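Local coordinates for protein glutaconate CoA-transferase subunit A (Acidaminococcus fermentans, PDB 1POI) that transfers coenzyme A from acetyl-CoA to glutaconate or (R)-2-hydroxyglutarate, a step in the fermentation of glutamate via hydroxyglutarate, at residues Gly23-Arg29 with Gly193-Asp197; Ser183-Arg189 with Ile215-Arg221; Ala240-Pro246 with His287-Leu291. All coordinates share one frame; numbering follows the deposited sequence.

Contact 1: Gly23-Arg29 with Gly193-Asp197; sequences GGFTTDR and GKFQD
Gly23 and Gly24 pass alongside Phe195-Asp197, with the CA of Gly23 5.1 Å from the CA of Asp197. Neither segment is helix or strand; each contains a type II' beta turn, Phe25 to Asp28 and Lys194 to Asp197. The first is closed in both directions by Phe25 N to Asp28 O and Asp28 N to Phe25 O.

The carboxylate of Asp197 links two parts of the first loop. Its OD1 receives Gly24 N at 2.9 Å on the syn lone pair, whereas Arg29 NH2 reaches OD2 at 3.0 Å in a salt bridge, coming from above the carboxylate plane (80° out of it) while OD2 lies in the plane of the guanidinium. Arg29 NH1 also donates to Gly193 O (2.7 Å), so the second loop is held at two points, and NE makes a weak bond to His178 O. Gln196 NE2 bridges Gly24 O (3.2 Å) and Leu22 O, its OE1 being bonded to Tyr106.

The Phe195 ring has Phe25 CB over one face, 3.4 Å from its centroid and 17° off the normal, a CH-pi contact. With Phe25 CG anti to the backbone N (chi1 -163°), CB is left over that face and the two rings meet obliquely. Arg29 NH2 and Asp28 OD2 lie at the Phe195 edge.

A chain of another protein packs on both phenylalanines. The loop after strand 19-22, at the C-terminal edge of the parallel sheet, thus meets the loop before helix 197-203, consistent with the Rossmann-like alpha/beta fold of CoA-transferases.

Contact 2: Ser183-Arg189 with Ile215-Arg221; sequences SPDGTVR and ISDEEIR
Asp185 and Arg221 meet where the type I turn Ser183-Gly186 faces the short, weakly bonded helix 217-221. Arg221 NH2 donates to Asp185 OD2 at 2.6 Å in a salt bridge, on the syn side, with that oxygen near the guanidinium plane and the two flat groups 72° apart. The other oxygen, Asp185 OD1, turns back to its own loop and accepts Thr187 N (2.9 Å), forming an Asx turn; chi1 of 70° sets CG between the backbone N and carbonyl carbon, a placement that turns OD1 toward Thr187 N while OD2 faces Arg221. Close by, Asp217 OD1 lies 2.8 Å from Asp185 OD2, acceptor against acceptor, the carboxylate planes nearly parallel (14° apart).

The tight part is buried beside this partly exposed charged cluster. Ile220 fills the middle, its CD1 resting on Thr187 O (3.5 Å) and its CG2 on Ser183 CB (3.7 Å). Ser183 CA adds a CA-H...O contact to Ile215 O.

Looser still is the Arg189 side. Arg189 stretches over Ile220 with Ile215 CD1 against one guanidinium face; its NH2 bonds only weakly to Ile220 O, and its stronger partner is Asn227, reached through NE. Between Arg189 NH1 and Glu219 a water mediates, donating to Glu219 OE2 (2.7 Å) and accepting weakly from NH1.

An alanine in place of Asp185 would probably leave the Thr187 amide without this acceptor and Arg221 without this carboxylate, unsettling the turn. Arg221 NH2 also pairs with an acidic side chain of another protein's chain. The arginine thus probably offsets part of the charge on Asp185, while the close approach of Asp217 may raise the proton affinity of one of the two aspartates.

Contact 3: Ala240-Pro246 with His287-Leu291; sequences APYGAHP and HDEYL
Tyr290 OH is gripped from two sides, by His245 ND1 at 2.9 Å and by a water at 2.8 Å; the water in turn donates to His245 O (3.2 Å), so one residue holds the phenol both directly and through solvent. The setting is the loop that follows strand 236-239, an outermost strand of the parallel alpha/beta sheet within this chain. Two overlapping beta turns shape it, a type II turn from Ala240 to Gly243 and a type I turn from Tyr242 to His245, and it packs against helix 287-294.

The hydroxyl lies near the imidazole plane; the His245 and Tyr290 ring planes stand 74° apart and meet obliquely. His245 NE2 is bonded to Asp256, so both nitrogens have partners, which should fix the ring's rotation. A cis peptide then leads into Pro246, whose CB lies over one face of the His245 ring. Phe36 and Phe259 also meet the Tyr290 side chain.

One turn earlier on the helix, His287 CG is anti to its backbone N (chi1 -169°), which carries the ring out to the first beta turn. NE2 donates to Pro241 O at 3.0 Å along a fairly straight path (155°). The carbonyl oxygen lies in the imidazole plane, whereas the donor sits above the carbonyl plane rather than on a lone pair.

Leu291, four residues on, approaches the same carbonyl with its CD2, 3.6 Å from Pro241 O. The second subunit, another copy of this protein, covers part of this region through Ile300 on Pro241 and Thr297 on Leu291. At the apolar end, Leu291 CD2 lies 4.1 Å from Tyr242 CB, and Leu291 CD1 lies 4.3 Å from Pro241 CB.

Contacts 1 and 2 interleave along the chain: 23-29, 183-189, 193-197, then 215-221, whereas contact 3 follows both. Contact 1 lies nearest the chain's centre, in loops that follow strand 19-22 and precede helix 197-203. Contact 2 lies at a three-stranded side sheet, its centre about 21 Å from those of contacts 1 and 3. Contact 3 follows strand 236-239 of the main parallel sheet, its centre about 17 Å from that of contact 1; these two touch where Arg29 CA packs 4.2 Å from Ala244 CB. Contacts 2 and 3 both reach the second subunit, and contacts 1 and 2 a different protein's chain, so loops at the ends of strands also lie where chains meet.

Contact 1: Gly23-Arg29 with Gly193-Asp197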
# COMPACT_ATOMS: atom_id res chain seq x y z
N GLY A 23 25.39 10.71 -7.52
CA GLY A 23 24.25 10.86 -6.64
C GLY A 23 24.50 10.46 -5.19
O GLY A 23 25.65 10.19 -4.82
N GLY A 24 23.44 10.48 -4.38
CA GLY A 24 23.53 10.09 -2.98
C GLY A 24 24.09 11.15 -2.05
O GLY A 24 24.63 12.14 -2.52
N PHE A 25 23.96 10.93 -0.75
CA PHE A 25 24.42 11.85 0.29
C PHE A 25 25.28 11.05 1.25
O PHE A 25 24.80 10.13 1.87
CB PHE A 25 23.21 12.41 1.04
CG PHE A 25 23.50 13.66 1.84
CD1 PHE A 25 24.18 13.60 3.05
CD2 PHE A 25 23.06 14.90 1.39
CE1 PHE A 25 24.42 14.75 3.80
CE2 PHE A 25 23.30 16.05 2.13
CZ PHE A 25 23.98 15.97 3.34
N THR A 26 26.55 11.45 1.37
CA THR A 26 27.57 10.81 2.23
C THR A 26 27.50 9.28 2.38
O THR A 26 27.97 8.55 1.49
CB THR A 26 27.77 11.56 3.57
OG1 THR A 26 26.55 11.57 4.32
CG2 THR A 26 28.17 12.99 3.31
N THR A 27 26.97 8.77 3.49
CA THR A 27 26.85 7.31 3.65
C THR A 27 25.44 6.84 3.30
O THR A 27 25.05 5.74 3.68
CB THR A 27 27.16 6.81 5.06
OG1 THR A 27 26.20 7.36 5.98
CG2 THR A 27 28.55 7.22 5.48
N ASP A 28 24.68 7.67 2.59
CA ASP A 28 23.32 7.31 2.20
C ASP A 28 23.16 7.31 0.67
O ASP A 28 23.40 8.32 0.01
CB ASP A 28 22.30 8.26 2.87
CG ASP A 28 20.83 7.80 2.70
OD1 ASP A 28 20.53 6.86 1.91
OD2 ASP A 28 19.95 8.39 3.38
N ARG A 29 22.76 6.16 0.12
CA ARG A 29 22.53 5.98 -1.32
C ARG A 29 23.58 6.49 -2.33
O ARG A 29 23.24 7.20 -3.27
CB ARG A 29 21.13 6.48 -1.70
CG ARG A 29 20.34 5.49 -2.60
CD ARG A 29 19.00 6.06 -3.07
NE ARG A 29 19.19 7.36 -3.69
CZ ARG A 29 18.82 8.51 -3.12
NH1 ARG A 29 18.21 8.49 -1.95
NH2 ARG A 29 19.21 9.68 -3.61
N GLY A 193 14.20 10.43 0.42
CA GLY A 193 14.76 11.63 -0.17
C GLY A 193 15.65 11.33 -1.37
O GLY A 193 16.31 10.30 -1.43
N LYS A 194 15.68 12.25 -2.32
CA LYS A 194 16.46 12.07 -3.53
C LYS A 194 17.79 12.80 -3.54
O LYS A 194 18.62 12.52 -4.39
CB LYS A 194 15.67 12.58 -4.73
CG LYS A 194 14.55 11.69 -5.18
CD LYS A 194 13.24 11.99 -4.50
CE LYS A 194 12.58 10.64 -4.26
NZ LYS A 194 11.12 10.66 -3.97
N PHE A 195 17.99 13.74 -2.63
CA PHE A 195 19.22 14.54 -2.63
C PHE A 195 19.30 15.21 -4.02
O PHE A 195 18.27 15.61 -4.58
CB PHE A 195 20.46 13.66 -2.32
CG PHE A 195 20.28 12.75 -1.10
CD1 PHE A 195 20.15 13.29 0.17
CD2 PHE A 195 20.16 11.37 -1.26
CE1 PHE A 195 19.92 12.47 1.27
CE2 PHE A 195 19.93 10.55 -0.18
CZ PHE A 195 19.80 11.09 1.09
N GLN A 196 20.49 15.32 -4.60
CA GLN A 196 20.64 15.95 -5.92
C GLN A 196 20.34 15.00 -7.07
O GLN A 196 20.40 15.37 -8.23
CB GLN A 196 22.06 16.45 -6.09
CG GLN A 196 23.06 15.32 -6.29
CD GLN A 196 23.60 14.72 -5.01
OE1 GLN A 196 23.13 15.02 -3.89
NE2 GLN A 196 24.61 13.90 -5.15
N ASP A 197 19.95 13.79 -6.75
CA ASP A 197 19.72 12.81 -7.79
C ASP A 197 18.86 13.12 -8.99
O ASP A 197 19.26 12.76 -10.10
CB ASP A 197 19.32 11.48 -7.17
CG ASP A 197 20.43 10.88 -6.37
OD1 ASP A 197 21.25 11.64 -5.81
OD2 ASP A 197 20.49 9.64 -6.29

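Contact 2: Ser183-Arg189 with Ile215-Arg221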
# COMPACT_ATOMS: atom_id res chain seq x y z
N SER A 183 12.74 0.79 -14.81
CA SER A 183 12.16 -0.00 -15.88
C SER A 183 13.14 -0.13 -17.05
O SER A 183 14.19 0.55 -17.09
CB SER A 183 10.87 0.67 -16.37
OG SER A 183 11.00 2.09 -16.38
N PRO A 184 12.85 -1.02 -18.02
CA PRO A 184 13.79 -1.12 -19.13
C PRO A 184 13.83 0.17 -19.96
O PRO A 184 14.78 0.41 -20.69
CB PRO A 184 13.23 -2.29 -19.93
CG PRO A 184 12.65 -3.14 -18.87
CD PRO A 184 11.91 -2.14 -18.05
N ASP A 185 12.81 1.01 -19.86
CA ASP A 185 12.82 2.25 -20.62
C ASP A 185 13.44 3.40 -19.88
O ASP A 185 13.36 4.54 -20.34
CB ASP A 185 11.43 2.63 -21.13
CG ASP A 185 10.47 3.08 -20.03
OD1 ASP A 185 10.89 3.57 -18.96
OD2 ASP A 185 9.25 2.95 -20.27
N GLY A 186 13.97 3.13 -18.69
CA GLY A 186 14.60 4.20 -17.94
C GLY A 186 13.79 4.88 -16.86
O GLY A 186 14.33 5.77 -16.18
N THR A 187 12.51 4.54 -16.70
CA THR A 187 11.73 5.16 -15.64
C THR A 187 12.35 4.70 -14.30
O THR A 187 12.53 3.49 -14.05
CB THR A 187 10.24 4.77 -15.69
OG1 THR A 187 9.80 4.72 -17.05
CG2 THR A 187 9.42 5.81 -14.96
N VAL A 188 12.66 5.69 -13.46
CA VAL A 188 13.32 5.49 -12.17
C VAL A 188 12.50 5.85 -10.93
O VAL A 188 11.93 6.95 -10.85
CB VAL A 188 14.63 6.29 -12.15
CG1 VAL A 188 15.27 6.27 -10.78
CG2 VAL A 188 15.56 5.75 -13.20
N ARG A 189 12.53 4.94 -9.96
CA ARG A 189 11.84 5.08 -8.67
C ARG A 189 12.87 5.12 -7.54
O ARG A 189 13.56 4.14 -7.30
CB ARG A 189 10.95 3.85 -8.42
CG ARG A 189 9.46 4.11 -8.37
CD ARG A 189 8.70 2.79 -8.26
NE ARG A 189 7.36 2.87 -8.87
CZ ARG A 189 6.40 1.97 -8.72
NH1 ARG A 189 6.59 0.89 -7.97
NH2 ARG A 189 5.26 2.10 -9.39
N ILE A 215 11.72 -3.50 -13.01
CA ILE A 215 10.34 -3.96 -13.19
C ILE A 215 9.85 -3.56 -14.60
O ILE A 215 10.38 -2.62 -15.21
CB ILE A 215 9.37 -3.40 -12.12
CG1 ILE A 215 9.72 -1.97 -11.74
CG2 ILE A 215 9.38 -4.29 -10.88
CD1 ILE A 215 8.65 -1.30 -10.92
N SER A 216 8.85 -4.29 -15.10
CA SER A 216 8.32 -4.02 -16.42
C SER A 216 7.80 -2.62 -16.54
O SER A 216 7.47 -1.99 -15.54
CB SER A 216 7.19 -4.99 -16.75
OG SER A 216 6.03 -4.72 -15.99
N ASP A 217 7.69 -2.13 -17.77
CA ASP A 217 7.20 -0.78 -18.00
C ASP A 217 5.77 -0.73 -17.59
O ASP A 217 5.37 0.22 -16.94
CB ASP A 217 7.32 -0.38 -19.46
CG ASP A 217 8.75 -0.24 -19.91
OD1 ASP A 217 9.57 0.40 -19.19
OD2 ASP A 217 9.04 -0.78 -20.99
N GLU A 218 5.00 -1.75 -17.95
CA GLU A 218 3.59 -1.79 -17.57
C GLU A 218 3.44 -1.60 -16.05
O GLU A 218 2.68 -0.75 -15.60
CB GLU A 218 2.90 -3.09 -18.01
CG GLU A 218 1.56 -3.30 -17.29
CD GLU A 218 0.59 -4.24 -18.02
OE1 GLU A 218 0.96 -5.41 -18.30
OE2 GLU A 218 -0.55 -3.81 -18.29
N GLU A 219 4.25 -2.31 -15.28
CA GLU A 219 4.24 -2.25 -13.82
C GLU A 219 4.57 -0.90 -13.16
O GLU A 219 3.85 -0.44 -12.28
CB GLU A 219 5.19 -3.33 -13.29
CG GLU A 219 5.25 -3.46 -11.78
CD GLU A 219 3.91 -3.85 -11.17
OE1 GLU A 219 3.03 -4.41 -11.88
OE2 GLU A 219 3.74 -3.60 -9.97
N ILE A 220 5.67 -0.29 -13.56
CA ILE A 220 6.12 0.98 -12.98
C ILE A 220 5.19 2.17 -13.25
O ILE A 220 5.32 3.25 -12.66
CB ILE A 220 7.59 1.27 -13.42
CG1 ILE A 220 8.24 2.29 -12.50
CG2 ILE A 220 7.64 1.78 -14.83
CD1 ILE A 220 9.75 2.14 -12.42
N ARG A 221 4.23 1.96 -14.14
CA ARG A 221 3.29 3.01 -14.48
C ARG A 221 1.98 2.86 -13.75
O ARG A 221 1.20 3.81 -13.68
CB ARG A 221 3.06 3.02 -15.98
CG ARG A 221 4.24 3.53 -16.73
CD ARG A 221 4.33 2.95 -18.12
NE ARG A 221 5.68 3.18 -18.64
CZ ARG A 221 6.16 4.38 -18.93
NH1 ARG A 221 5.40 5.46 -18.77
NH2 ARG A 221 7.43 4.52 -19.28
O HOH W 1 5.30 -2.25 -8.26

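Contact 3: Ala240-Pro246 with His287-Leu291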
# COMPACT_ATOMS: atom_id res chain seq x y z
N ALA A 240 21.99 -3.71 -10.22
CA ALA A 240 23.08 -3.86 -9.27
C ALA A 240 22.62 -3.89 -7.81
O ALA A 240 22.58 -2.85 -7.15
CB ALA A 240 24.08 -2.78 -9.46
N PRO A 241 22.24 -5.10 -7.31
CA PRO A 241 21.77 -5.35 -5.95
C PRO A 241 22.80 -4.92 -4.93
O PRO A 241 23.95 -5.33 -5.01
CB PRO A 241 21.59 -6.86 -5.94
CG PRO A 241 21.08 -7.11 -7.31
CD PRO A 241 22.01 -6.28 -8.16
N TYR A 242 22.36 -4.15 -3.93
CA TYR A 242 23.22 -3.60 -2.89
C TYR A 242 24.29 -2.74 -3.51
O TYR A 242 25.35 -2.53 -2.90
CB TYR A 242 23.87 -4.69 -2.02
CG TYR A 242 22.89 -5.57 -1.29
CD1 TYR A 242 22.35 -6.68 -1.94
CD2 TYR A 242 22.47 -5.28 0.02
CE1 TYR A 242 21.41 -7.50 -1.32
CE2 TYR A 242 21.51 -6.11 0.66
CZ TYR A 242 20.99 -7.22 -0.04
OH TYR A 242 20.02 -8.05 0.48
N GLY A 243 24.01 -2.22 -4.70
CA GLY A 243 24.95 -1.36 -5.40
C GLY A 243 25.38 -0.12 -4.63
O GLY A 243 26.31 0.57 -5.06
N ALA A 244 24.71 0.18 -3.53
CA ALA A 244 25.05 1.36 -2.73
C ALA A 244 25.95 0.97 -1.60
O ALA A 244 26.50 1.83 -0.92
CB ALA A 244 23.79 2.04 -2.18
N HIS A 245 26.12 -0.33 -1.40
CA HIS A 245 26.94 -0.84 -0.31
C HIS A 245 28.33 -0.27 -0.43
O HIS A 245 28.89 -0.25 -1.52
CB HIS A 245 26.97 -2.37 -0.32
CG HIS A 245 27.79 -2.96 0.78
ND1 HIS A 245 29.16 -2.88 0.82
CD2 HIS A 245 27.42 -3.63 1.90
CE1 HIS A 245 29.61 -3.47 1.91
NE2 HIS A 245 28.58 -3.94 2.58
N PRO A 246 28.93 0.14 0.69
CA PRO A 246 28.51 0.14 2.10
C PRO A 246 27.55 1.24 2.59
O PRO A 246 27.45 1.45 3.79
CB PRO A 246 29.84 0.34 2.82
CG PRO A 246 30.50 1.34 1.96
CD PRO A 246 30.29 0.71 0.58
N HIS A 287 30.56 -6.89 -10.16
CA HIS A 287 29.81 -6.67 -8.92
C HIS A 287 29.38 -7.97 -8.23
O HIS A 287 29.40 -8.07 -7.00
CB HIS A 287 28.61 -5.76 -9.17
CG HIS A 287 27.96 -5.28 -7.91
ND1 HIS A 287 28.59 -4.46 -7.01
CD2 HIS A 287 26.70 -5.48 -7.43
CE1 HIS A 287 27.75 -4.17 -6.03
NE2 HIS A 287 26.60 -4.77 -6.26
N ASP A 288 28.96 -8.96 -9.01
CA ASP A 288 28.59 -10.21 -8.42
C ASP A 288 29.73 -10.68 -7.50
O ASP A 288 29.51 -10.96 -6.33
CB ASP A 288 28.28 -11.23 -9.51
CG ASP A 288 26.85 -11.12 -10.01
OD1 ASP A 288 26.13 -10.20 -9.57
OD2 ASP A 288 26.42 -11.96 -10.82
N GLU A 289 30.97 -10.65 -8.00
CA GLU A 289 32.14 -11.04 -7.23
C GLU A 289 32.24 -10.30 -5.92
O GLU A 289 32.75 -10.83 -4.93
CB GLU A 289 33.43 -10.79 -8.02
CG GLU A 289 33.57 -11.68 -9.22
CD GLU A 289 34.98 -12.17 -9.44
OE1 GLU A 289 35.94 -11.56 -8.91
OE2 GLU A 289 35.12 -13.20 -10.14
N TYR A 290 31.83 -9.04 -5.95
CA TYR A 290 31.87 -8.22 -4.75
C TYR A 290 30.85 -8.77 -3.74
O TYR A 290 31.15 -8.95 -2.56
CB TYR A 290 31.56 -6.77 -5.13
CG TYR A 290 31.51 -5.78 -3.98
CD1 TYR A 290 32.66 -5.21 -3.48
CD2 TYR A 290 30.28 -5.36 -3.44
CE1 TYR A 290 32.62 -4.26 -2.49
CE2 TYR A 290 30.24 -4.40 -2.43
CZ TYR A 290 31.41 -3.86 -1.97
OH TYR A 290 31.39 -2.90 -0.97
N LEU A 291 29.65 -9.08 -4.23
CA LEU A 291 28.58 -9.60 -3.37
C LEU A 291 28.98 -10.93 -2.75
O LEU A 291 28.84 -11.14 -1.54
CB LEU A 291 27.28 -9.75 -4.16
CG LEU A 291 26.71 -8.42 -4.68
CD1 LEU A 291 25.42 -8.67 -5.41
CD2 LEU A 291 26.50 -7.42 -3.53
O HOH W 2 32.00 -0.57 -2.32